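Local coordinates for interferon-activable protein 202 (Mus musculus, PDB 4L5R), which binds double-stranded DNA without sequence specificity and restrains innate immune inflammation by preventing activation of the AIM2 inflammasome, probably by sequestering cytoplasmic DNA, at residues 4-9 against 52-57; 56-61 against 86-91; 71-74 against 79-82. All blocks are in the same frame, centred on the assembly; numbering follows the deposited sequence.

Contact 1. Residues 4-9 against 52-57. With NA (sodium ion), chain D; nucleotides of chain C.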
loop_
_atom_site.group_PDB
_atom_site.type_symbol
_atom_site.label_atom_id
_atom_site.label_comp_id
_atom_site.label_asym_id
_atom_site.label_seq_id
_atom_site.Cartn_x
_atom_site.Cartn_y
_atom_site.Cartn_z
ATOM N N LYS A 4 12.327 6.545 -12.943
ATOM C CA LYS A 4 12.106 7.625 -11.976
ATOM C C LYS A 4 11.104 7.213 -10.897
ATOM O O LYS A 4 10.005 6.743 -11.208
ATOM C CB LYS A 4 11.602 8.884 -12.690
ATOM C CG LYS A 4 12.174 10.201 -12.167
ATOM C CD LYS A 4 11.833 10.446 -10.709
ATOM C CE LYS A 4 12.360 11.804 -10.246
ATOM N NZ LYS A 4 12.156 12.035 -8.783
ATOM N N ASN A 5 11.495 7.391 -9.634
ATOM C CA ASN A 5 10.647 7.083 -8.484
ATOM C C ASN A 5 10.361 5.604 -8.229
ATOM O O ASN A 5 9.727 5.264 -7.226
ATOM C CB ASN A 5 9.331 7.862 -8.544
ATOM C CG ASN A 5 9.520 9.336 -8.262
ATOM O OD1 ASN A 5 10.550 9.749 -7.730
ATOM N ND2 ASN A 5 8.525 10.138 -8.617
ATOM N N ILE A 6 10.829 4.726 -9.114
ATOM C CA ILE A 6 10.599 3.286 -8.931
ATOM C C ILE A 6 11.537 2.688 -7.879
ATOM O O ILE A 6 12.682 3.112 -7.747
ATOM C CB ILE A 6 10.752 2.505 -10.253
ATOM C CG1 ILE A 6 9.769 3.027 -11.300
ATOM C CG2 ILE A 6 10.529 1.005 -10.028
ATOM C CD1 ILE A 6 8.311 2.873 -10.900
ATOM N N SER A 7 11.055 1.689 -7.145
ATOM C CA SER A 7 11.852 1.065 -6.089
ATOM C C SER A 7 13.059 0.303 -6.637
ATOM O O SER A 7 13.046 -0.163 -7.778
ATOM C CB SER A 7 10.985 0.131 -5.236
ATOM O OG SER A 7 10.059 0.867 -4.444
ATOM N N LYS A 8 14.095 0.177 -5.809
ATOM C CA LYS A 8 15.299 -0.573 -6.163
ATOM C C LYS A 8 14.977 -2.011 -6.550
ATOM O O LYS A 8 14.215 -2.693 -5.864
ATOM C CB LYS A 8 16.294 -0.586 -4.993
ATOM C CG LYS A 8 16.863 0.772 -4.618
ATOM C CD LYS A 8 17.952 0.646 -3.555
ATOM C CE LYS A 8 17.388 0.195 -2.209
ATOM N NZ LYS A 8 18.187 -0.915 -1.619
ATOM N N GLY A 9 15.566 -2.468 -7.650
ATOM C CA GLY A 9 15.436 -3.853 -8.064
ATOM C C GLY A 9 14.126 -4.236 -8.733
ATOM O O GLY A 9 13.895 -5.412 -9.014
ATOM N N LYS A 52 1.509 1.081 -6.128
ATOM C CA LYS A 52 1.959 2.439 -5.831
ATOM C C LYS A 52 1.986 3.200 -7.135
ATOM O O LYS A 52 2.637 2.773 -8.107
ATOM C CB LYS A 52 3.349 2.434 -5.197
ATOM C CG LYS A 52 3.385 1.827 -3.782
ATOM C CD LYS A 52 4.812 1.525 -3.333
ATOM C CE LYS A 52 4.824 1.004 -1.886
ATOM N NZ LYS A 52 6.214 0.810 -1.403
ATOM N N VAL A 53 1.284 4.331 -7.164
ATOM C CA VAL A 53 1.123 5.079 -8.404
ATOM C C VAL A 53 1.778 6.450 -8.231
ATOM O O VAL A 53 1.513 7.143 -7.257
ATOM C CB VAL A 53 -0.368 5.229 -8.783
ATOM C CG1 VAL A 53 -0.508 5.933 -10.134
ATOM C CG2 VAL A 53 -1.076 3.859 -8.809
ATOM N N PHE A 54 2.660 6.810 -9.152
ATOM C CA PHE A 54 3.473 8.020 -9.019
ATOM C C PHE A 54 3.066 9.073 -10.017
ATOM O O PHE A 54 3.477 10.224 -9.933
ATOM C CB PHE A 54 4.955 7.676 -9.176
ATOM C CG PHE A 54 5.428 6.717 -8.135
ATOM C CD1 PHE A 54 5.641 7.149 -6.843
ATOM C CD2 PHE A 54 5.601 5.378 -8.425
ATOM C CE1 PHE A 54 6.034 6.260 -5.847
ATOM C CE2 PHE A 54 6.005 4.481 -7.435
ATOM C CZ PHE A 54 6.225 4.920 -6.154
ATOM N N ASN A 55 2.234 8.677 -10.962
ATOM C CA ASN A 55 1.797 9.597 -11.995
ATOM C C ASN A 55 0.406 10.111 -11.664
ATOM O O ASN A 55 -0.563 9.375 -11.779
ATOM C CB ASN A 55 1.815 8.896 -13.350
ATOM C CG ASN A 55 1.358 9.799 -14.468
ATOM O OD1 ASN A 55 1.068 10.973 -14.241
ATOM N ND2 ASN A 55 1.294 9.260 -15.688
ATOM N N MET A 56 0.313 11.367 -11.220
ATOM C CA MET A 56 -0.972 11.913 -10.757
ATOM C C MET A 56 -2.048 11.967 -11.844
ATOM O O MET A 56 -3.245 11.986 -11.539
ATOM C CB MET A 56 -0.796 13.307 -10.125
ATOM C CG MET A 56 -0.020 13.308 -8.833
ATOM S SD MET A 56 -0.710 12.151 -7.624
ATOM C CE MET A 56 0.325 10.718 -7.870
ATOM N N ASP A 57 -1.623 11.993 -13.108
ATOM C CA ASP A 57 -2.547 11.906 -14.232
ATOM C C ASP A 57 -3.403 10.642 -14.192
ATOM O O ASP A 57 -4.437 10.568 -14.844
ATOM C CB ASP A 57 -1.781 11.948 -15.555
ATOM C CG ASP A 57 -1.198 13.319 -15.849
ATOM O OD1 ASP A 57 -1.626 14.304 -15.207
ATOM O OD2 ASP A 57 -0.312 13.404 -16.723
HETATM NA NA NA D . 5.476 11.573 -8.436
ATOM P P DC C 16 21.624 -4.889 -6.082
ATOM O OP1 DC C 16 20.846 -6.079 -6.494
ATOM O OP2 DC C 16 23.080 -4.806 -6.345
ATOM O "O5'" DC C 16 20.960 -3.599 -6.740
ATOM C "C5'" DC C 16 19.677 -3.204 -6.319
ATOM C "C4'" DC C 16 19.556 -1.707 -6.498
ATOM O "O4'" DC C 16 20.495 -1.021 -5.639
ATOM C "C3'" DC C 16 19.849 -1.227 -7.914
ATOM O "O3'" DC C 16 18.619 -0.737 -8.408
ATOM C "C2'" DC C 16 20.923 -0.143 -7.755
ATOM C "C1'" DC C 16 20.840 0.193 -6.266
ATOM N N1 DC C 16 22.080 0.698 -5.605
ATOM C C2 DC C 16 22.112 2.026 -5.153
ATOM O O2 DC C 16 21.122 2.743 -5.335
ATOM N N3 DC C 16 23.224 2.491 -4.531
ATOM C C4 DC C 16 24.271 1.681 -4.351
ATOM N N4 DC C 16 25.346 2.187 -3.739
ATOM C C5 DC C 16 24.257 0.321 -4.795
ATOM C C6 DC C 16 23.150 -0.124 -5.408
ATOM P P DT C 15 25.523 -6.051 -0.908
ATOM O OP1 DT C 15 25.498 -7.459 -1.363
ATOM O OP2 DT C 15 26.744 -5.235 -1.096
ATOM O "O5'" DT C 15 24.322 -5.248 -1.596
ATOM C "C5'" DT C 15 22.982 -5.700 -1.478
ATOM C "C4'" DT C 15 22.075 -4.726 -2.204
ATOM O "O4'" DT C 15 22.115 -3.442 -1.529
ATOM C "C3'" DT C 15 22.492 -4.467 -3.648
ATOM O "O3'" DT C 15 21.391 -4.668 -4.507
ATOM C "C2'" DT C 15 22.948 -3.010 -3.674
ATOM C "C1'" DT C 15 22.178 -2.418 -2.499
ATOM N N1 DT C 15 22.830 -1.205 -1.917
ATOM C C2 DT C 15 22.113 -0.031 -1.855
ATOM O O2 DT C 15 20.964 0.077 -2.240
ATOM N N3 DT C 15 22.799 1.017 -1.309
ATOM C C4 DT C 15 24.094 1.024 -0.839
ATOM O O4 DT C 15 24.609 2.037 -0.372
ATOM C C5 DT C 15 24.791 -0.237 -0.938
ATOM C C7 DT C 15 26.206 -0.359 -0.456
ATOM C C6 DT C 15 24.133 -1.277 -1.468
#
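Asn5 lies over one face of the Phe54 ring, with CB 4.3 Å from the ring centroid and 20° off the normal, a CH-pi contact. The backbone O of Asn5 sits above the same ring, displaced toward its rim, 3.7 Å from Phe54 CZ. Phe54 CG stands anti to its own carbonyl carbon (chi1 -61°), which sends the ring toward the 4-9 loop. Ile6 starts out pointing away, yet its CD1 swings back to approach Phe54 CD2 obliquely at 4.4 Å. The amide of Asn5 turns from the ring to polar company: OD1 accepts from Lys4 NZ at 3.0 Å, the donor well above the carbonyl plane, while ND2 bonds Glu35, which also forms a salt bridge with Lys4. In this first HIN-200 domain, built of OB folds, the contact thus lays the N-terminal loop against the end of strand 48-53. Just past that strand, Phe54 O binds the sodium ion at 2.8 Å, and Asn36 O is the second protein ligand. Farther along the loop, Lys8 leaves the protein for the DNA: its chain bends at chi3 and chi4, bringing NZ 3.0 Å from O2 of thymidine DT15 of chain C, in a hydrogen bond to a minor-groove atom of the base. Its CD meanwhile lies 3.7 Å from O4' of DC16 of chain C. An alanine in place of Lys8 would leave that thymine O2 without its lysine donor and would probably weaken the loop's grip on this strand.

Contact 2. Residues 56-61 against 86-91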
loop_
_atom_site.group_PDB
_atom_site.type_symbol
_atom_site.label_atom_id
_atom_site.label_comp_id
_atom_site.label_asym_id
_atom_site.label_seq_id
_atom_site.Cartn_x
_atom_site.Cartn_y
_atom_site.Cartn_z
ATOM N N MET A 56 0.313 11.367 -11.220
ATOM C CA MET A 56 -0.972 11.913 -10.757
ATOM C C MET A 56 -2.048 11.967 -11.844
ATOM O O MET A 56 -3.245 11.986 -11.539
ATOM C CB MET A 56 -0.796 13.307 -10.125
ATOM C CG MET A 56 -0.020 13.308 -8.833
ATOM S SD MET A 56 -0.710 12.151 -7.624
ATOM C CE MET A 56 0.325 10.718 -7.870
ATOM N N ASP A 57 -1.623 11.993 -13.108
ATOM C CA ASP A 57 -2.547 11.906 -14.232
ATOM C C ASP A 57 -3.403 10.642 -14.192
ATOM O O ASP A 57 -4.437 10.568 -14.844
ATOM C CB ASP A 57 -1.781 11.948 -15.555
ATOM C CG ASP A 57 -1.198 13.319 -15.849
ATOM O OD1 ASP A 57 -1.626 14.304 -15.207
ATOM O OD2 ASP A 57 -0.312 13.404 -16.723
ATOM N N LEU A 58 -2.988 9.654 -13.414
ATOM C CA LEU A 58 -3.721 8.397 -13.361
ATOM C C LEU A 58 -4.774 8.364 -12.263
ATOM O O LEU A 58 -5.563 7.422 -12.186
ATOM C CB LEU A 58 -2.752 7.237 -13.161
ATOM C CG LEU A 58 -1.624 7.142 -14.189
ATOM C CD1 LEU A 58 -0.706 5.982 -13.810
ATOM C CD2 LEU A 58 -2.184 6.963 -15.615
ATOM N N LYS A 59 -4.789 9.375 -11.402
ATOM C CA LYS A 59 -5.687 9.338 -10.250
ATOM C C LYS A 59 -7.129 9.176 -10.732
ATOM O O LYS A 59 -7.890 8.373 -10.193
ATOM C CB LYS A 59 -5.494 10.575 -9.349
ATOM C CG LYS A 59 -6.417 10.661 -8.125
ATOM C CD LYS A 59 -6.364 9.421 -7.227
ATOM C CE LYS A 59 -7.385 9.554 -6.091
ATOM N NZ LYS A 59 -7.677 8.289 -5.355
ATOM N N GLU A 60 -7.489 9.895 -11.791
ATOM C CA GLU A 60 -8.847 9.820 -12.323
ATOM C C GLU A 60 -9.182 8.452 -12.925
ATOM O O GLU A 60 -10.349 8.075 -13.007
ATOM C CB GLU A 60 -9.086 10.944 -13.351
ATOM C CG GLU A 60 -8.210 10.828 -14.585
ATOM C CD GLU A 60 -8.281 12.061 -15.477
ATOM O OE1 GLU A 60 -9.175 12.907 -15.256
ATOM O OE2 GLU A 60 -7.435 12.184 -16.390
ATOM N N LYS A 61 -8.156 7.696 -13.308
ATOM C CA LYS A 61 -8.351 6.379 -13.897
ATOM C C LYS A 61 -8.520 5.275 -12.850
ATOM O O LYS A 61 -9.086 4.223 -13.135
ATOM C CB LYS A 61 -7.189 6.025 -14.829
ATOM C CG LYS A 61 -7.236 6.771 -16.173
ATOM C CD LYS A 61 -5.969 6.563 -16.988
ATOM C CE LYS A 61 -6.024 7.336 -18.307
ATOM N NZ LYS A 61 -6.943 6.689 -19.297
ATOM N N ALA A 86 4.609 4.080 -17.725
ATOM C CA ALA A 86 3.532 3.131 -18.021
ATOM C C ALA A 86 2.432 3.682 -18.948
ATOM O O ALA A 86 2.245 4.896 -19.083
ATOM C CB ALA A 86 2.922 2.601 -16.721
ATOM N N THR A 87 1.725 2.769 -19.606
ATOM C CA THR A 87 0.495 3.101 -20.301
ATOM C C THR A 87 -0.694 2.519 -19.550
ATOM O O THR A 87 -0.688 1.338 -19.173
ATOM C CB THR A 87 0.490 2.542 -21.732
ATOM O OG1 THR A 87 1.565 3.130 -22.475
ATOM C CG2 THR A 87 -0.827 2.855 -22.411
ATOM N N VAL A 88 -1.718 3.340 -19.346
ATOM C CA VAL A 88 -2.940 2.883 -18.694
ATOM C C VAL A 88 -4.133 3.257 -19.554
ATOM O O VAL A 88 -4.356 4.438 -19.821
ATOM C CB VAL A 88 -3.102 3.503 -17.284
ATOM C CG1 VAL A 88 -4.364 2.973 -16.607
ATOM C CG2 VAL A 88 -1.872 3.217 -16.436
ATOM N N SER A 89 -4.878 2.250 -20.008
ATOM C CA SER A 89 -6.058 2.460 -20.848
ATOM C C SER A 89 -7.288 1.898 -20.156
ATOM O O SER A 89 -7.180 1.021 -19.301
ATOM C CB SER A 89 -5.902 1.743 -22.194
ATOM O OG SER A 89 -4.719 2.137 -22.865
ATOM N N GLU A 90 -8.460 2.395 -20.530
ATOM C CA GLU A 90 -9.701 1.748 -20.135
ATOM C C GLU A 90 -9.801 0.422 -20.880
ATOM O O GLU A 90 -9.516 0.341 -22.080
ATOM C CB GLU A 90 -10.902 2.637 -20.440
ATOM C CG GLU A 90 -12.241 1.918 -20.465
ATOM C CD GLU A 90 -13.289 2.693 -21.256
ATOM O OE1 GLU A 90 -12.985 3.828 -21.683
ATOM O OE2 GLU A 90 -14.406 2.170 -21.460
ATOM N N ALA A 91 -10.198 -0.621 -20.157
ATOM C CA ALA A 91 -10.211 -1.973 -20.705
ATOM C C ALA A 91 -11.336 -2.179 -21.705
ATOM O O ALA A 91 -12.448 -1.689 -21.521
ATOM C CB ALA A 91 -10.299 -3.003 -19.583
#
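Leu58 pushes both methyls of its branch against Val88: CD2 lies 3.8 Å from Val88 CG2, and CD1 reaches the same methyl at 4.0 Å. The leucine comes in at a slant to the valine, so that Val88 CG2 is met by both tips of the leucine fork. With its CG1 anti to the backbone N (chi1 -178°), Val88 sets CG2 beside that N and turned to Leu58, and offers CG1 to the other partner, Lys61. That lysine lies alongside the valine, head to tail with it, its CD 4.0 Å from Val88 CG1. The chain is extended as far as CE and then bends at chi4 (-74°), which carries NZ to Val88 O, where it makes a weak hydrogen bond of 3.5 Å. Val88 is therefore gripped by methyls on one branch, by a methylene on the other, and lightly at its carbonyl.

The 56-61 segment opens with a short 3-10 turn, and the bond from Lys61 N to Leu58 O, 2.8 Å, ties together the two residues that do the touching. Strand 87-90 is an edge partner of strand 67-76 in the curled sheet of this OB fold; Ser71 and Thr69 bond the backbone of Thr87 and Ser89, while Val88 also packs on Ile68. The contact thus closes the connection following strand 48-53 over that sheet.

Leu58 and Val88 are buried, whereas Lys61 is partly exposed and lends its aliphatic carbons to the boundary. Cohesion here is consequently mostly hydrophobic, the long, weak amine-to-carbonyl bond probably adding little, and the lysine's charge is likely to remain near solvent.

Contact 3. Residues 71-74 against 79-82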
loop_
_atom_site.group_PDB
_atom_site.type_symbol
_atom_site.label_atom_id
_atom_site.label_comp_id
_atom_site.label_asym_id
_atom_site.label_seq_id
_atom_site.Cartn_x
_atom_site.Cartn_y
_atom_site.Cartn_z
ATOM N N SER A 71 0.439 -1.430 -18.866
ATOM C CA SER A 71 1.648 -1.979 -19.460
ATOM C C SER A 71 2.829 -1.057 -19.186
ATOM O O SER A 71 2.648 0.142 -18.931
ATOM C CB SER A 71 1.463 -2.166 -20.974
ATOM O OG SER A 71 1.070 -0.952 -21.580
ATOM N N LYS A 72 4.033 -1.620 -19.264
ATOM C CA LYS A 72 5.255 -0.906 -18.930
ATOM C C LYS A 72 5.177 -0.387 -17.485
ATOM O O LYS A 72 5.531 0.752 -17.179
ATOM C CB LYS A 72 5.533 0.210 -19.941
ATOM C CG LYS A 72 5.770 -0.311 -21.362
ATOM C CD LYS A 72 5.945 0.828 -22.365
ATOM C CE LYS A 72 7.291 1.521 -22.193
ATOM N NZ LYS A 72 7.235 2.965 -22.583
ATOM N N TYR A 73 4.677 -1.251 -16.619
ATOM C CA TYR A 73 4.663 -1.008 -15.185
ATOM C C TYR A 73 5.774 -1.858 -14.585
ATOM O O TYR A 73 6.335 -2.726 -15.255
ATOM C CB TYR A 73 3.310 -1.414 -14.600
ATOM C CG TYR A 73 3.013 -2.901 -14.744
ATOM C CD1 TYR A 73 2.408 -3.400 -15.900
ATOM C CD2 TYR A 73 3.344 -3.802 -13.734
ATOM C CE1 TYR A 73 2.136 -4.760 -16.034
ATOM C CE2 TYR A 73 3.079 -5.164 -13.861
ATOM C CZ TYR A 73 2.478 -5.632 -15.017
ATOM O OH TYR A 73 2.217 -6.979 -15.153
ATOM N N PHE A 74 6.087 -1.619 -13.321
ATOM C CA PHE A 74 7.152 -2.350 -12.656
ATOM C C PHE A 74 6.585 -3.224 -11.555
ATOM O O PHE A 74 5.501 -2.965 -11.021
ATOM C CB PHE A 74 8.181 -1.386 -12.049
ATOM C CG PHE A 74 8.962 -0.613 -13.070
ATOM C CD1 PHE A 74 8.430 0.530 -13.648
ATOM C CD2 PHE A 74 10.233 -1.025 -13.450
ATOM C CE1 PHE A 74 9.150 1.248 -14.596
ATOM C CE2 PHE A 74 10.959 -0.311 -14.396
ATOM C CZ PHE A 74 10.419 0.826 -14.968
ATOM N N ILE A 79 4.688 -5.917 -5.399
ATOM C CA ILE A 79 3.954 -4.662 -5.390
ATOM C C ILE A 79 4.109 -4.059 -6.788
ATOM O O ILE A 79 5.213 -3.970 -7.304
ATOM C CB ILE A 79 4.529 -3.636 -4.369
ATOM C CG1 ILE A 79 4.728 -4.263 -2.981
ATOM C CG2 ILE A 79 3.633 -2.386 -4.307
ATOM C CD1 ILE A 79 3.489 -4.350 -2.150
ATOM N N LEU A 80 3.006 -3.662 -7.399
ATOM C CA LEU A 80 3.069 -3.039 -8.713
ATOM C C LEU A 80 3.379 -1.554 -8.529
ATOM O O LEU A 80 2.774 -0.897 -7.682
ATOM C CB LEU A 80 1.733 -3.198 -9.421
ATOM C CG LEU A 80 1.479 -4.502 -10.175
ATOM C CD1 LEU A 80 2.321 -5.649 -9.663
ATOM C CD2 LEU A 80 -0.006 -4.838 -10.183
ATOM N N GLU A 81 4.331 -1.043 -9.305
ATOM C CA GLU A 81 4.695 0.377 -9.246
ATOM C C GLU A 81 4.531 0.974 -10.628
ATOM O O GLU A 81 4.972 0.394 -11.630
ATOM C CB GLU A 81 6.122 0.545 -8.744
ATOM C CG GLU A 81 6.295 0.039 -7.282
ATOM C CD GLU A 81 7.659 0.331 -6.679
ATOM O OE1 GLU A 81 8.560 0.794 -7.410
ATOM O OE2 GLU A 81 7.823 0.103 -5.454
ATOM N N ILE A 82 3.884 2.129 -10.686
ATOM C CA ILE A 82 3.502 2.707 -11.957
ATOM C C ILE A 82 3.945 4.161 -11.994
ATOM O O ILE A 82 3.496 4.967 -11.183
ATOM C CB ILE A 82 1.988 2.615 -12.170
ATOM C CG1 ILE A 82 1.537 1.138 -12.106
ATOM C CG2 ILE A 82 1.589 3.319 -13.512
ATOM C CD1 ILE A 82 0.047 0.947 -12.056
#
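Strands 67-76 and 79-82 run antiparallel here, and Phe74 and Glu81 form a hydrogen-bonded pair with bonds in both directions: Phe74 N to Glu81 O at 2.9 Å and Glu81 N to Phe74 O at 2.8 Å. Phe74 O also takes a weaker CA-H...O contact from Leu80 CA, beside the N-H bond from Glu81. Side chains of the pair project to the same face of the sheet. The Phe74 ring meets Glu81 O at its edge, near the ring plane, while the Glu81 carboxylate is held by Ser7 through OE2. These two strands form a beta hairpin in the OB-fold sheet, with 79-82 continuing on its other side alongside strand 48-53 in parallel. Just before the paired residues, Lys72 and Tyr73 both lie opposite His13 in a G1 beta bulge. Tyr73 holds CG between its backbone N and carbonyl carbon (chi1 63°), the crowded position, from which the ring reaches across to Leu80: CE2 lies 4.1 Å from Leu80 CG, approached obliquely. From the same residue CB touches Ile82 CG1 at 4.0 Å. Leu80 and Ile82, the neighbours of Glu81 in sequence, both pack on Tyr73, whose ring lies nearly parallel to His13. Met17 of strand 17-30 touches both Tyr73 and Leu80 in this buried layer.

All three contacts lie in the same half of the chain and reach one curled sheet, that of the first of its two OB-type barrels. Contacts 1 and 3 are closest, their centres 8 Å apart; contact 2 lies about 13 Å from contact 1 and 12 Å from contact 3. Contact 1 is complete before the hairpin of contact 3 begins; contact 2 starts on Met56 and Asp57, where contact 1 ends, and encloses contact 3. Lys52 N bonding Leu80 O and Ile6 CD1 packing on Phe74 CD1 join 1 with 3, Ala86 CB against Lys72 O joins 2 with 3, and Leu58 packs on both Val53 and Ile82. The DNA-touching loop is thereby tied into the sheet.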